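Local coordinates for protein leucine aminopeptidase 2 (Saccharomyces cerevisiae, PDB 2XPZ) that preferentially cleaves di- and tripeptides from their amino-terminal end as a zinc aminopeptidase of the M1 family and also shows low epoxide hydrolase activity, at residues Ser162-Phe167 / Leu311-Ser316; Val538-Leu543 / Ile568-Gln573; Glu574-Leu579 / Ser601-Leu606. One frame throughout, in Å; residues are numbered along the deposited sequence.

Contact 1 (Ser162-Phe167 / Leu311-Ser316)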
loop_
_atom_site.group_PDB
_atom_site.type_symbol
_atom_site.label_atom_id
_atom_site.label_comp_id
_atom_site.label_asym_id
_atom_site.label_seq_id
_atom_site.Cartn_x
_atom_site.Cartn_y
_atom_site.Cartn_z
ATOM N N SER A 162 -1.641 7.874 -16.421
ATOM C CA SER A 162 -1.775 7.558 -17.846
ATOM C C SER A 162 -0.522 7.919 -18.629
ATOM O O SER A 162 -0.364 7.520 -19.780
ATOM C CB SER A 162 -2.999 8.250 -18.451
ATOM O OG SER A 162 -3.243 9.480 -17.808
ATOM N N VAL A 163 0.359 8.685 -17.993
ATOM C CA VAL A 163 1.660 9.005 -18.567
ATOM C C VAL A 163 2.731 8.141 -17.915
ATOM O O VAL A 163 3.029 8.288 -16.729
ATOM C CB VAL A 163 2.041 10.472 -18.346
ATOM C CG1 VAL A 163 3.462 10.708 -18.791
ATOM C CG2 VAL A 163 1.099 11.394 -19.090
ATOM N N LYS A 164 3.305 7.233 -18.690
ATOM C CA LYS A 164 4.385 6.405 -18.190
ATOM C C LYS A 164 5.636 6.651 -19.028
ATOM O O LYS A 164 5.548 6.733 -20.246
ATOM C CB LYS A 164 3.970 4.935 -18.214
ATOM C CG LYS A 164 2.848 4.611 -17.232
ATOM C CD LYS A 164 2.803 3.134 -16.886
ATOM C CE LYS A 164 1.956 2.359 -17.861
ATOM N NZ LYS A 164 1.749 0.974 -17.382
ATOM N N SER A 165 6.789 6.809 -18.380
ATOM C CA SER A 165 8.045 7.020 -19.107
ATOM C C SER A 165 9.250 6.322 -18.474
ATOM O O SER A 165 9.347 6.211 -17.248
ATOM C CB SER A 165 8.327 8.516 -19.301
ATOM O OG SER A 165 9.343 9.001 -18.447
ATOM N N THR A 166 10.163 5.837 -19.310
ATOM C CA THR A 166 11.366 5.244 -18.768
ATOM C C THR A 166 12.039 6.321 -17.934
ATOM O O THR A 166 11.678 7.489 -18.010
ATOM C CB THR A 166 12.282 4.669 -19.859
ATOM O OG1 THR A 166 12.728 5.710 -20.729
ATOM C CG2 THR A 166 11.531 3.664 -20.677
ATOM N N PHE A 167 12.988 5.929 -17.106
ATOM C CA PHE A 167 13.624 6.888 -16.216
ATOM C C PHE A 167 15.095 6.601 -16.079
ATOM O O PHE A 167 15.557 5.489 -16.244
ATOM C CB PHE A 167 13.028 6.818 -14.814
ATOM C CG PHE A 167 11.957 7.813 -14.555
ATOM C CD1 PHE A 167 10.647 7.507 -14.837
ATOM C CD2 PHE A 167 12.248 9.030 -13.986
ATOM C CE1 PHE A 167 9.656 8.404 -14.574
ATOM C CE2 PHE A 167 11.253 9.930 -13.724
ATOM C CZ PHE A 167 9.961 9.615 -14.015
ATOM N N LEU A 311 2.962 -2.525 -14.044
ATOM C CA LEU A 311 3.048 -2.887 -15.452
ATOM C C LEU A 311 1.828 -2.416 -16.210
ATOM O O LEU A 311 1.955 -1.807 -17.264
ATOM C CB LEU A 311 3.212 -4.393 -15.625
ATOM C CG LEU A 311 3.475 -4.876 -17.048
ATOM C CD1 LEU A 311 4.868 -4.476 -17.503
ATOM C CD2 LEU A 311 3.292 -6.380 -17.099
ATOM N N VAL A 312 0.649 -2.712 -15.673
ATOM C CA VAL A 312 -0.613 -2.267 -16.243
ATOM C C VAL A 312 -1.307 -1.302 -15.287
ATOM O O VAL A 312 -1.786 -1.707 -14.229
ATOM C CB VAL A 312 -1.551 -3.446 -16.493
ATOM C CG1 VAL A 312 -2.876 -2.950 -17.015
ATOM C CG2 VAL A 312 -0.923 -4.423 -17.468
ATOM N N THR A 313 -1.391 -0.033 -15.673
ATOM C CA THR A 313 -1.756 1.025 -14.732
ATOM C C THR A 313 -3.190 1.579 -14.860
ATOM O O THR A 313 -3.732 1.721 -15.958
ATOM C CB THR A 313 -0.725 2.177 -14.826
ATOM O OG1 THR A 313 0.588 1.621 -14.841
ATOM C CG2 THR A 313 -0.831 3.126 -13.660
ATOM N N ASN A 314 -3.810 1.877 -13.722
ATOM C CA ASN A 314 -5.048 2.637 -13.749
ATOM C C ASN A 314 -4.762 4.006 -14.355
ATOM O O ASN A 314 -3.912 4.732 -13.870
ATOM C CB ASN A 314 -5.621 2.798 -12.342
ATOM C CG ASN A 314 -4.614 3.348 -11.361
ATOM O OD1 ASN A 314 -3.558 2.746 -11.138
ATOM N ND2 ASN A 314 -4.938 4.487 -10.753
ATOM N N CYS A 315 -5.459 4.363 -15.417
ATOM C CA CYS A 315 -5.190 5.630 -16.090
ATOM C C CYS A 315 -5.569 6.828 -15.229
ATOM O O CYS A 315 -5.125 7.945 -15.468
ATOM C CB CYS A 315 -5.948 5.701 -17.420
ATOM S SG CYS A 315 -7.760 5.545 -17.247
ATOM N N SER A 316 -6.425 6.599 -14.244
ATOM C CA SER A 316 -6.832 7.679 -13.360
ATOM C C SER A 316 -7.219 7.150 -12.007
ATOM O O SER A 316 -7.348 5.951 -11.809
ATOM C CB SER A 316 -7.981 8.501 -13.957
ATOM O OG SER A 316 -9.073 7.686 -14.352
#

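Contact 2 (Val538-Leu543 / Ile568-Gln573)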
loop_
_atom_site.group_PDB
_atom_site.type_symbol
_atom_site.label_atom_id
_atom_site.label_comp_id
_atom_site.label_asym_id
_atom_site.label_seq_id
_atom_site.Cartn_x
_atom_site.Cartn_y
_atom_site.Cartn_z
ATOM N N VAL A 538 -9.310 -14.848 35.730
ATOM C CA VAL A 538 -8.640 -16.141 35.580
ATOM C C VAL A 538 -8.681 -16.604 34.126
ATOM O O VAL A 538 -7.696 -17.114 33.596
ATOM C CB VAL A 538 -9.280 -17.221 36.497
ATOM C CG1 VAL A 538 -8.495 -18.543 36.449
ATOM C CG2 VAL A 538 -9.361 -16.710 37.915
ATOM N N ALA A 539 -9.831 -16.414 33.486
ATOM C CA ALA A 539 -10.017 -16.824 32.105
ATOM C C ALA A 539 -9.051 -16.090 31.175
ATOM O O ALA A 539 -8.344 -16.711 30.382
ATOM C CB ALA A 539 -11.454 -16.586 31.683
ATOM N N SER A 540 -9.023 -14.765 31.285
ATOM C CA SER A 540 -8.158 -13.936 30.458
ATOM C C SER A 540 -6.680 -14.292 30.640
ATOM O O SER A 540 -5.980 -14.579 29.678
ATOM C CB SER A 540 -8.399 -12.458 30.761
ATOM O OG SER A 540 -8.175 -12.181 32.133
ATOM N N ARG A 541 -6.209 -14.283 31.879
ATOM C CA ARG A 541 -4.825 -14.643 32.173
ATOM C C ARG A 541 -4.495 -16.092 31.842
ATOM O O ARG A 541 -3.362 -16.419 31.517
ATOM C CB ARG A 541 -4.516 -14.367 33.640
ATOM C CG ARG A 541 -4.719 -12.921 34.000
ATOM C CD ARG A 541 -4.395 -12.659 35.435
ATOM N NE ARG A 541 -4.110 -11.251 35.656
ATOM C CZ ARG A 541 -5.029 -10.341 35.943
ATOM N NH1 ARG A 541 -6.302 -10.696 36.034
ATOM N NH2 ARG A 541 -4.672 -9.082 36.135
ATOM N N ALA A 542 -5.482 -16.971 31.946
ATOM C CA ALA A 542 -5.265 -18.370 31.607
ATOM C C ALA A 542 -5.057 -18.537 30.100
ATOM O O ALA A 542 -4.385 -19.474 29.660
ATOM C CB ALA A 542 -6.430 -19.229 32.096
ATOM N N LEU A 543 -5.629 -17.620 29.317
ATOM C CA LEU A 543 -5.543 -17.672 27.858
ATOM C C LEU A 543 -4.141 -17.324 27.368
ATOM O O LEU A 543 -3.585 -17.996 26.496
ATOM C CB LEU A 543 -6.573 -16.729 27.219
ATOM C CG LEU A 543 -6.756 -16.749 25.695
ATOM C CD1 LEU A 543 -8.043 -16.066 25.331
ATOM C CD2 LEU A 543 -5.604 -16.098 24.951
ATOM N N ILE A 568 -5.810 -5.051 27.239
ATOM C CA ILE A 568 -6.436 -3.791 27.647
ATOM C C ILE A 568 -7.944 -3.998 27.845
ATOM O O ILE A 568 -8.549 -3.445 28.766
ATOM C CB ILE A 568 -6.164 -2.651 26.638
ATOM C CG1 ILE A 568 -4.661 -2.438 26.459
ATOM C CG2 ILE A 568 -6.813 -1.360 27.093
ATOM C CD1 ILE A 568 -4.004 -1.733 27.611
ATOM N N PHE A 569 -8.544 -4.817 26.987
ATOM C CA PHE A 569 -9.934 -5.219 27.172
ATOM C C PHE A 569 -10.103 -6.052 28.437
ATOM O O PHE A 569 -11.085 -5.890 29.156
ATOM C CB PHE A 569 -10.456 -5.998 25.961
ATOM C CG PHE A 569 -11.180 -5.145 24.953
ATOM C CD1 PHE A 569 -10.473 -4.449 23.984
ATOM C CD2 PHE A 569 -12.562 -5.039 24.977
ATOM C CE1 PHE A 569 -11.125 -3.665 23.057
ATOM C CE2 PHE A 569 -13.219 -4.256 24.056
ATOM C CZ PHE A 569 -12.496 -3.566 23.092
ATOM N N ALA A 570 -9.151 -6.944 28.705
ATOM C CA ALA A 570 -9.231 -7.803 29.884
ATOM C C ALA A 570 -8.841 -7.052 31.163
ATOM O O ALA A 570 -8.759 -7.642 32.243
ATOM C CB ALA A 570 -8.382 -9.057 29.701
ATOM N N LYS A 571 -8.624 -5.746 31.029
ATOM C CA LYS A 571 -8.229 -4.890 32.147
ATOM C C LYS A 571 -7.207 -5.551 33.058
ATOM O O LYS A 571 -7.337 -5.503 34.278
ATOM C CB LYS A 571 -9.448 -4.425 32.951
ATOM C CG LYS A 571 -10.074 -3.124 32.442
ATOM C CD LYS A 571 -11.445 -2.868 33.060
ATOM C CE LYS A 571 -12.270 -1.902 32.211
ATOM N NZ LYS A 571 -11.688 -0.531 32.171
ATOM N N LEU A 572 -6.191 -6.167 32.457
ATOM C CA LEU A 572 -5.115 -6.793 33.212
ATOM C C LEU A 572 -4.090 -5.745 33.576
ATOM O O LEU A 572 -3.138 -5.546 32.839
ATOM C CB LEU A 572 -4.437 -7.874 32.378
ATOM C CG LEU A 572 -5.344 -8.913 31.725
ATOM C CD1 LEU A 572 -4.524 -10.085 31.242
ATOM C CD2 LEU A 572 -6.389 -9.397 32.691
ATOM N N GLN A 573 -4.277 -5.092 34.718
ATOM C CA GLN A 573 -3.517 -3.888 35.055
ATOM C C GLN A 573 -1.994 -4.015 34.937
ATOM O O GLN A 573 -1.308 -3.027 34.665
ATOM C CB GLN A 573 -3.919 -3.371 36.444
ATOM C CG GLN A 573 -3.246 -2.067 36.867
ATOM C CD GLN A 573 -4.081 -1.297 37.877
ATOM O OE1 GLN A 573 -5.309 -1.276 37.788
ATOM N NE2 GLN A 573 -3.419 -0.664 38.841
HETATM O O HOH W 1 -5.298 -6.904 37.085
#

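Contact 3 (Glu574-Leu579 / Ser601-Leu606)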
loop_
_atom_site.group_PDB
_atom_site.type_symbol
_atom_site.label_atom_id
_atom_site.label_comp_id
_atom_site.label_asym_id
_atom_site.label_seq_id
_atom_site.Cartn_x
_atom_site.Cartn_y
_atom_site.Cartn_z
ATOM N N GLU A 574 -1.467 -5.221 35.127
ATOM C CA GLU A 574 -0.013 -5.406 35.161
ATOM C C GLU A 574 0.676 -5.220 33.807
ATOM O O GLU A 574 1.845 -4.844 33.745
ATOM C CB GLU A 574 0.370 -6.764 35.770
ATOM C CG GLU A 574 0.015 -7.981 34.925
ATOM C CD GLU A 574 -1.404 -8.491 35.155
ATOM O OE1 GLU A 574 -2.185 -7.815 35.852
ATOM O OE2 GLU A 574 -1.739 -9.574 34.631
ATOM N N GLU A 575 -0.048 -5.468 32.724
ATOM C CA GLU A 575 0.558 -5.470 31.399
ATOM C C GLU A 575 0.716 -4.074 30.788
ATOM O O GLU A 575 1.413 -3.919 29.793
ATOM C CB GLU A 575 -0.233 -6.387 30.462
ATOM C CG GLU A 575 -0.400 -7.815 30.973
ATOM C CD GLU A 575 0.912 -8.571 31.033
ATOM O OE1 GLU A 575 1.910 -8.059 30.487
ATOM O OE2 GLU A 575 0.953 -9.680 31.612
ATOM N N TYR A 576 0.085 -3.061 31.381
ATOM C CA TYR A 576 0.097 -1.711 30.803
ATOM C C TYR A 576 1.503 -1.183 30.567
ATOM O O TYR A 576 1.781 -0.557 29.548
ATOM C CB TYR A 576 -0.669 -0.723 31.680
ATOM C CG TYR A 576 -2.085 -1.142 31.954
ATOM C CD1 TYR A 576 -2.745 -2.008 31.097
ATOM C CD2 TYR A 576 -2.768 -0.667 33.062
ATOM C CE1 TYR A 576 -4.048 -2.397 31.340
ATOM C CE2 TYR A 576 -4.068 -1.050 33.313
ATOM C CZ TYR A 576 -4.703 -1.918 32.451
ATOM O OH TYR A 576 -5.999 -2.307 32.693
ATOM N N LYS A 577 2.389 -1.422 31.521
ATOM C CA LYS A 577 3.761 -0.977 31.366
ATOM C C LYS A 577 4.352 -1.639 30.131
ATOM O O LYS A 577 5.175 -1.053 29.433
ATOM C CB LYS A 577 4.594 -1.277 32.620
ATOM C CG LYS A 577 4.552 -2.724 33.088
ATOM C CD LYS A 577 5.463 -2.934 34.298
ATOM C CE LYS A 577 4.925 -4.003 35.251
ATOM N NZ LYS A 577 4.909 -5.384 34.679
ATOM N N HIS A 578 3.913 -2.859 29.852
ATOM C CA HIS A 578 4.417 -3.588 28.697
ATOM C C HIS A 578 3.888 -3.027 27.376
ATOM O O HIS A 578 4.570 -3.099 26.358
ATOM C CB HIS A 578 4.104 -5.078 28.825
ATOM C CG HIS A 578 4.773 -5.735 29.992
ATOM N ND1 HIS A 578 4.104 -6.040 31.160
ATOM C CD2 HIS A 578 6.049 -6.142 30.175
ATOM C CE1 HIS A 578 4.939 -6.614 32.005
ATOM N NE2 HIS A 578 6.128 -6.688 31.435
ATOM N N LEU A 579 2.678 -2.474 27.395
ATOM C CA LEU A 579 2.122 -1.822 26.212
ATOM C C LEU A 579 2.730 -0.448 26.053
ATOM O O LEU A 579 2.890 0.040 24.940
ATOM C CB LEU A 579 0.608 -1.673 26.302
ATOM C CG LEU A 579 0.132 -0.649 25.264
ATOM C CD1 LEU A 579 0.257 -1.232 23.883
ATOM C CD2 LEU A 579 -1.290 -0.214 25.511
ATOM N N SER A 601 -7.031 5.014 27.814
ATOM C CA SER A 601 -8.319 4.707 28.419
ATOM C C SER A 601 -8.143 4.115 29.804
ATOM O O SER A 601 -8.793 4.535 30.757
ATOM C CB SER A 601 -9.115 3.743 27.534
ATOM O OG SER A 601 -8.382 2.563 27.251
ATOM N N VAL A 602 -7.251 3.142 29.916
ATOM C CA VAL A 602 -7.083 2.444 31.174
ATOM C C VAL A 602 -6.115 3.138 32.124
ATOM O O VAL A 602 -6.341 3.163 33.331
ATOM C CB VAL A 602 -6.620 1.013 30.963
ATOM C CG1 VAL A 602 -6.639 0.309 32.277
ATOM C CG2 VAL A 602 -7.537 0.307 30.000
ATOM N N ASP A 603 -5.037 3.697 31.587
ATOM C CA ASP A 603 -4.009 4.315 32.431
ATOM C C ASP A 603 -3.485 5.625 31.841
ATOM O O ASP A 603 -2.403 5.678 31.256
ATOM C CB ASP A 603 -2.863 3.331 32.695
ATOM C CG ASP A 603 -2.001 3.738 33.878
ATOM O OD1 ASP A 603 -1.732 4.953 34.027
ATOM O OD2 ASP A 603 -1.592 2.840 34.652
ATOM N N ARG A 604 -4.273 6.678 32.018
ATOM C CA ARG A 604 -4.000 7.990 31.448
ATOM C C ARG A 604 -2.632 8.542 31.794
ATOM O O ARG A 604 -1.994 9.202 30.976
ATOM C CB ARG A 604 -5.040 8.977 31.945
ATOM C CG ARG A 604 -4.721 10.394 31.593
ATOM C CD ARG A 604 -5.139 10.665 30.190
ATOM N NE ARG A 604 -4.661 11.963 29.743
ATOM C CZ ARG A 604 -5.072 12.564 28.636
ATOM N NH1 ARG A 604 -5.973 11.985 27.859
ATOM N NH2 ARG A 604 -4.584 13.747 28.311
ATOM N N ARG A 605 -2.196 8.295 33.020
ATOM C CA ARG A 605 -0.945 8.859 33.492
ATOM C C ARG A 605 0.249 8.216 32.790
ATOM O O ARG A 605 1.252 8.872 32.537
ATOM C CB ARG A 605 -0.834 8.709 35.010
ATOM C CG ARG A 605 -2.097 9.107 35.763
ATOM C CD ARG A 605 -1.819 9.380 37.238
ATOM N NE ARG A 605 -1.108 8.286 37.903
ATOM C CZ ARG A 605 0.125 8.383 38.398
ATOM N NH1 ARG A 605 0.788 9.530 38.310
ATOM N NH2 ARG A 605 0.694 7.337 38.990
ATOM N N LEU A 606 0.130 6.932 32.466
ATOM C CA LEU A 606 1.209 6.201 31.808
ATOM C C LEU A 606 1.309 6.619 30.345
ATOM O O LEU A 606 2.395 6.857 29.826
ATOM C CB LEU A 606 0.963 4.691 31.916
ATOM C CG LEU A 606 2.114 3.748 31.576
ATOM C CD1 LEU A 606 3.257 3.979 32.533
ATOM C CD2 LEU A 606 1.670 2.293 31.602
#

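Contact 1 (Ser162-Phe167 / Leu311-Ser316)
Lys164 and Ser162 meet Thr313 and Cys315 where two domains of the M1 peptidase fold come together. The first pair leads into strand 165-172 of the large N-terminal sheet, and the second lies on and just after the short strand 313-314, which runs parallel to 425-426 in the zinc-binding domain. Lys164 buries the most surface. Its CG is anti to its own carbonyl carbon, and the chain bends at chi3 (-88°), which carries NZ past Thr313; the two side chains slide by each other in opposite directions. There Lys164 NZ donates to Thr313 OG1 at 2.9 Å and also bonds to the carbonyl oxygen of Lys424. Leu311 O lies 2.8 Å from Lys164 NZ. The Lys164 methylenes lie against the Thr313 hydroxyl, CD being 3.4 Å from Thr313 OG1. That hydroxyl also bonds to Gly309 O, which helps to fix its rotation. With an alanine in place of Lys164, Thr313 OG1 and Lys424 O would probably lose their charged donor, and a gap would open between the domains. The setting is near the active site without being part of it: the side chain of Thr313 is about 8 Å from that of substrate-binding Glu147 and about 12 Å from the zinc ion. Ser162 and Cys315 have the nearest CA atoms of the two segments, 4.3 Å apart. The Ser162 hydroxyl has its stronger partner in Thr160 OG1 and makes at most a weak hydrogen bond to Cys315 O, because its single proton may be spent elsewhere, while Ser162 CB packs 4.0 Å from Cys315 CB.

Contact 2 (Val538-Leu543 / Ile568-Gln573)
Ser540 and Arg541, on one side of helix 537-546, pack against Ala570 and Leu572 at a Schellman motif that ends helix 557-569, in the helical C-terminal domain. Lys571, with positive phi, is the C-prime residue of that motif, and the turn it makes brings Leu572 round to face the first helix. Ser540 comes first: Ser540 CB lies 3.6 Å from Ala570 CB. Its OG sits between the backbone N and the carbonyl carbon (chi1 58°), a position from which it can make a weak hydrogen bond back to Phe536 O or Pro537 O, while Leu572 CD2 rests 3.4 Å from Ser540 OG. One residue on, Arg541 extends from CG to NE and passes Leu572 in the opposite direction, with Arg541 CG 4.0 Å from Leu572 CD1. The charge itself is met elsewhere, in a salt bridge from NH2 to Glu574. The same NH2 donates to a water, at a rather short and therefore less certain distance, and that water accepts from Gln573 N at 3.2 Å. Leu572 CD2 lies over one face of the Arg541 guanidinium, 3.5 Å above the plane and offset toward its rim.

Contact 3 (Glu574-Leu579 / Ser601-Leu606)
The helix N-cap formed by Asp603, at the junction where helix 589-602 gives way to helix 604-614, packs against Tyr576 of helix 576-582. Asp603 OD1 accepts the capping bond from Leu606 N at 3.1 Å, with an N-H...O angle of 146°, and is met from above the carboxylate plane. The rest of the Asp603 side chain faces the tyrosine: Tyr576 CD2 is 4.0 Å from Asp603 CB, and the ring stands almost perpendicular to the carboxylate, the planes 87° apart. Leu606, whose amide the cap holds, places its CG anti to its own backbone N (chi1 -166°), directing CD2 at the opposing helix. Leu606 CD2 lies 3.8 Å from Tyr576 CB. The same Leu606 CD2 is 3.5 Å from Tyr576 O and also reaches Lys577 N. Val602 meets the hydroxyl end of the ring at about a right angle, but the two are modelled too close for their exact spacing to be trusted. Leu599 and Ile568 also touch the tyrosine side chain. No hydrogen bond joins the segments: the contact rests on van der Waals packing of Leu606 CD2 on Tyr576 and its peptide group, with Asp603 CB near the ring, while the carboxylate caps helix 604-614.

Along the chain the three contacts come in series. Contact 1 joins the N-terminal sheet domain to the zinc-binding domain; contacts 2 and 3 both belong to the helical C-terminal domain, on the opposite side of the chain's centre. The centre of contact 1 is 51 Å from that of contact 2 and 48 Å from that of contact 3, with no touch. Contacts 2 and 3 have centres 14 Å apart and do touch: helices 557-569 and 576-582 follow each other, Ile568 packs on Tyr576 and Val602, and the salt bridge of Arg541 joins the two contacts. Thus contact 1 lies at a domain boundary near the active site, and the other two form continuous helical packing away from it.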